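Local coordinates for PfEMP1 variant 1 of strain MC (Plasmodium falciparum, PDB 5LGD), which probably binds a host cell surface receptor, the present chain being one DBL-clan domain of a much longer parasite protein, at residues N8-F11 with W12-V15; K78-T81 with H82-L86. All coordinates share one frame; numbering follows the deposited sequence.

Contact 1 (N8-F11 with W12-V15); sequences NAFF and WMWV
Phe-11 and Trp-12 set their rings side by side on helix 7-29 of this DBL-clan domain, pointing the same way but turned against each other as a T-shaped (edge-to-face) pair. The edge belongs to Phe-11: its CD1 sits over the centre of the indole face, 3.6 Å from Trp-12 CE2, with the two planes at 72°. Their first torsions explain how neighbours in sequence can meet like this, since Phe-11 CG lies opposite the backbone N (chi1 -178°) whereas Trp-12 CG lies beside its own backbone N, anti to the carbonyl carbon (chi1 -68°). At the indole edge, in its plane, stands ND2 of Asn-8, one turn back, 3.9 Å from Trp-12 NE1. Val-15, one turn on, places CG2 over a face of the phenyl ring, 4.1 Å from Phe-11 CE1. This buried side of the helix packs on Leu-86 of helix 82-90 and Leu-95 of helix 92-103, and an aromatic side chain of a different protein bound in the assembly meets the Phe-11 ring edge-to-face. Phe-10 takes another side, where it touches Ile-66 of helix 45-70. The chain of Met-13 bends at its second and third torsions, which carries CE to 4.0 Å from Phe-10 CE1. Phe-10 CZ also comes 4.2 Å from Trp-14 CD1, the two rings oblique. Trp-14 is placed by a hydrogen bond from NE1 to Glu-62 and by its ring meeting Trp-63. The backbone bond from Trp-14 N to Phe-10 O measures 2.9 Å; that from Trp-12 N to Asn-8 O is weak, at 3.4 Å.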
# COMPACT_ATOMS: atom_id res chain seq x y z
N ASN B 8 -9.22 24.39 -2.35
CA ASN B 8 -7.79 24.28 -2.65
C ASN B 8 -7.33 25.40 -3.59
O ASN B 8 -6.43 26.14 -3.23
CB ASN B 8 -7.42 22.89 -3.19
CG ASN B 8 -5.93 22.69 -3.40
OD1 ASN B 8 -5.39 22.86 -4.52
ND2 ASN B 8 -5.22 22.33 -2.34
N ALA B 9 -8.05 25.61 -4.71
CA ALA B 9 -7.76 26.68 -5.68
C ALA B 9 -7.85 28.06 -5.04
O ALA B 9 -6.96 28.89 -5.25
CB ALA B 9 -8.73 26.60 -6.85
N PHE B 10 -8.94 28.30 -4.26
CA PHE B 10 -9.15 29.58 -3.60
C PHE B 10 -8.06 29.89 -2.59
O PHE B 10 -7.53 31.01 -2.59
CB PHE B 10 -10.54 29.65 -2.95
CG PHE B 10 -10.79 30.97 -2.27
CD1 PHE B 10 -11.23 32.06 -3.00
CD2 PHE B 10 -10.55 31.13 -0.91
CE1 PHE B 10 -11.41 33.30 -2.38
CE2 PHE B 10 -10.77 32.36 -0.29
CZ PHE B 10 -11.16 33.44 -1.03
N PHE B 11 -7.75 28.91 -1.72
CA PHE B 11 -6.73 28.99 -0.68
C PHE B 11 -5.39 29.57 -1.20
O PHE B 11 -4.86 30.52 -0.63
CB PHE B 11 -6.53 27.59 -0.02
CG PHE B 11 -5.52 27.55 1.10
CD1 PHE B 11 -4.16 27.47 0.84
CD2 PHE B 11 -5.94 27.64 2.43
CE1 PHE B 11 -3.23 27.47 1.88
CE2 PHE B 11 -5.01 27.59 3.48
CZ PHE B 11 -3.66 27.55 3.20
N TRP B 12 -4.86 28.99 -2.28
CA TRP B 12 -3.58 29.40 -2.83
C TRP B 12 -3.62 30.71 -3.56
O TRP B 12 -2.70 31.51 -3.40
CB TRP B 12 -2.99 28.28 -3.69
CG TRP B 12 -2.62 27.14 -2.81
CD1 TRP B 12 -3.27 25.94 -2.69
CD2 TRP B 12 -1.64 27.16 -1.77
NE1 TRP B 12 -2.68 25.18 -1.71
CE2 TRP B 12 -1.66 25.90 -1.14
CE3 TRP B 12 -0.67 28.10 -1.37
CZ2 TRP B 12 -0.79 25.57 -0.12
CZ3 TRP B 12 0.18 27.77 -0.35
CH2 TRP B 12 0.12 26.52 0.27
N MET B 13 -4.73 30.99 -4.24
CA MET B 13 -4.97 32.26 -4.90
C MET B 13 -4.98 33.42 -3.88
O MET B 13 -4.41 34.47 -4.15
CB MET B 13 -6.34 32.22 -5.61
CG MET B 13 -6.55 33.36 -6.58
SD MET B 13 -8.24 33.97 -6.57
CE MET B 13 -8.44 34.45 -4.82
N TRP B 14 -5.65 33.23 -2.73
CA TRP B 14 -5.77 34.24 -1.68
C TRP B 14 -4.40 34.52 -1.08
O TRP B 14 -4.02 35.69 -0.94
CB TRP B 14 -6.79 33.81 -0.61
CG TRP B 14 -7.00 34.84 0.45
CD1 TRP B 14 -8.02 35.74 0.53
CD2 TRP B 14 -6.17 35.07 1.60
NE1 TRP B 14 -7.87 36.53 1.64
CE2 TRP B 14 -6.73 36.16 2.30
CE3 TRP B 14 -5.00 34.48 2.10
CZ2 TRP B 14 -6.14 36.68 3.46
CZ3 TRP B 14 -4.42 35.00 3.25
CH2 TRP B 14 -5.01 36.07 3.93
N VAL B 15 -3.68 33.45 -0.71
CA VAL B 15 -2.31 33.48 -0.16
C VAL B 15 -1.38 34.24 -1.13
O VAL B 15 -0.69 35.18 -0.73
CB VAL B 15 -1.81 32.04 0.17
CG1 VAL B 15 -0.29 32.00 0.36
CG2 VAL B 15 -2.52 31.49 1.41

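Contact 2 (K78-T81 with H82-L86); sequences KDWT and HDDFL
Trp-80 lays its indole against the first turn of helix 82-90, and here the contact is tight. CA of Phe-85 sits over the indole face, 3.8 Å from the centroid of the six-membered ring, a CH-pi contact. The Phe-85 side chain crosses the tryptophan at about a right angle and brings CD1 to 3.4 Å from Trp-80 CZ3, with the ring planes inclined obliquely at 31°. Toward the pyrrole end, CB of Asp-84 comes 3.4 Å from Trp-80 NE1. Phe-85 continues to Phe-70 and Ile-76, and both it and Trp-80 also meet aromatic side chains of a different protein bound in the assembly.

On the solvent side, where Thr-81 is exposed, polar groups do the work. Thr-81 is the N-cap and forms a capping box with Asp-84. Thr-81 OG1 sits between the backbone N and the carbonyl carbon (chi1 84°), turned toward the helix amides, and accepts a nearly straight bond from Asp-84 N at 3.2 Å. A second bond to OG1, from Asp-83 N, is weak. The return half of the box, from Thr-81 N to Asp-84 OD2, is likewise weak at 3.4 Å. The first turn itself is closed by Phe-85 N donating to Thr-81 O at 3.0 Å. Farther round, the two acids part company: Asp-84 keeps OD2 beside Thr-81 N, while Asp-83 turns its carboxylate to a salt bridge with Arg-71, its OD1 facing the arginine NE.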
# COMPACT_ATOMS: atom_id res chain seq x y z
N LYS B 78 -4.21 10.84 9.74
CA LYS B 78 -4.49 10.30 11.05
C LYS B 78 -3.37 10.70 12.01
O LYS B 78 -2.23 10.84 11.58
CB LYS B 78 -4.60 8.77 10.88
CG LYS B 78 -4.84 7.93 12.14
CD LYS B 78 -5.06 6.44 11.81
CE LYS B 78 -3.81 5.69 11.37
NZ LYS B 78 -4.14 4.46 10.58
N ASP B 79 -3.72 10.96 13.30
CA ASP B 79 -2.80 11.35 14.38
C ASP B 79 -1.99 12.61 14.07
O ASP B 79 -0.81 12.71 14.44
CB ASP B 79 -1.87 10.16 14.75
CG ASP B 79 -2.64 9.00 15.35
OD1 ASP B 79 -3.58 9.24 16.13
OD2 ASP B 79 -2.32 7.84 15.01
N TRP B 80 -2.63 13.59 13.42
CA TRP B 80 -1.99 14.87 13.05
C TRP B 80 -3.10 15.90 13.08
O TRP B 80 -4.19 15.63 12.56
CB TRP B 80 -1.42 14.76 11.63
CG TRP B 80 -0.35 15.77 11.25
CD1 TRP B 80 0.72 16.14 12.01
CD2 TRP B 80 -0.13 16.31 9.94
NE1 TRP B 80 1.55 16.96 11.27
CE2 TRP B 80 1.08 17.05 9.99
CE3 TRP B 80 -0.82 16.23 8.72
CZ2 TRP B 80 1.59 17.72 8.87
CZ3 TRP B 80 -0.33 16.91 7.63
CH2 TRP B 80 0.87 17.64 7.71
N THR B 81 -2.86 17.05 13.72
CA THR B 81 -3.93 18.04 13.82
C THR B 81 -4.01 18.92 12.55
O THR B 81 -3.04 19.06 11.84
CB THR B 81 -3.84 18.87 15.11
OG1 THR B 81 -2.94 19.94 14.93
CG2 THR B 81 -3.48 18.04 16.37
N HIS B 82 -5.17 19.58 12.33
CA HIS B 82 -5.39 20.52 11.22
C HIS B 82 -4.45 21.72 11.32
O HIS B 82 -4.19 22.38 10.31
CB HIS B 82 -6.83 21.03 11.30
CG HIS B 82 -7.85 20.04 10.88
ND1 HIS B 82 -8.51 19.24 11.80
CD2 HIS B 82 -8.34 19.77 9.65
CE1 HIS B 82 -9.35 18.50 11.10
NE2 HIS B 82 -9.31 18.81 9.81
N ASP B 83 -3.97 22.04 12.53
CA ASP B 83 -3.08 23.17 12.76
C ASP B 83 -1.64 22.82 12.42
O ASP B 83 -0.96 23.62 11.81
CB ASP B 83 -3.24 23.72 14.19
CG ASP B 83 -4.43 24.66 14.30
OD1 ASP B 83 -5.58 24.16 14.42
OD2 ASP B 83 -4.22 25.89 14.19
N ASP B 84 -1.18 21.60 12.79
CA ASP B 84 0.16 21.13 12.40
C ASP B 84 0.18 20.99 10.88
O ASP B 84 1.22 21.17 10.24
CB ASP B 84 0.48 19.74 12.98
CG ASP B 84 0.35 19.63 14.48
OD1 ASP B 84 0.68 20.61 15.18
OD2 ASP B 84 -0.03 18.53 14.96
N PHE B 85 -0.99 20.66 10.32
CA PHE B 85 -1.18 20.48 8.90
C PHE B 85 -0.98 21.82 8.19
O PHE B 85 -0.11 21.92 7.34
CB PHE B 85 -2.56 19.83 8.64
CG PHE B 85 -2.95 19.48 7.22
CD1 PHE B 85 -2.01 19.51 6.18
CD2 PHE B 85 -4.26 19.12 6.92
CE1 PHE B 85 -2.38 19.18 4.89
CE2 PHE B 85 -4.62 18.80 5.61
CZ PHE B 85 -3.68 18.84 4.61
N LEU B 86 -1.72 22.85 8.63
CA LEU B 86 -1.67 24.23 8.14
C LEU B 86 -0.25 24.82 8.25
O LEU B 86 0.23 25.48 7.33
CB LEU B 86 -2.61 25.09 9.02
CG LEU B 86 -3.77 25.85 8.36
CD1 LEU B 86 -4.23 26.96 9.23
CD2 LEU B 86 -3.38 26.45 7.00

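From the N terminus, the chain enters helix 7-29 and makes contact 1 within its first turns, then passes through helix 45-70 and the following loop before contact 2 opens helix 82-90. Both are local, so neither closes a long loop; they lie in series, without nesting or crossing, with centres about 19 Å apart. Their side chains nevertheless meet in space, Phe-11 CZ reaching within 4.0 Å of Leu-86 CD2. Helix 45-70 backs both, Ile-66 against Phe-10 and Phe-11, Phe-70 against Phe-85 and Leu-86. Both contacts also lie at the interface with the partner protein, which touches Phe-11 in one and Trp-80 in the other.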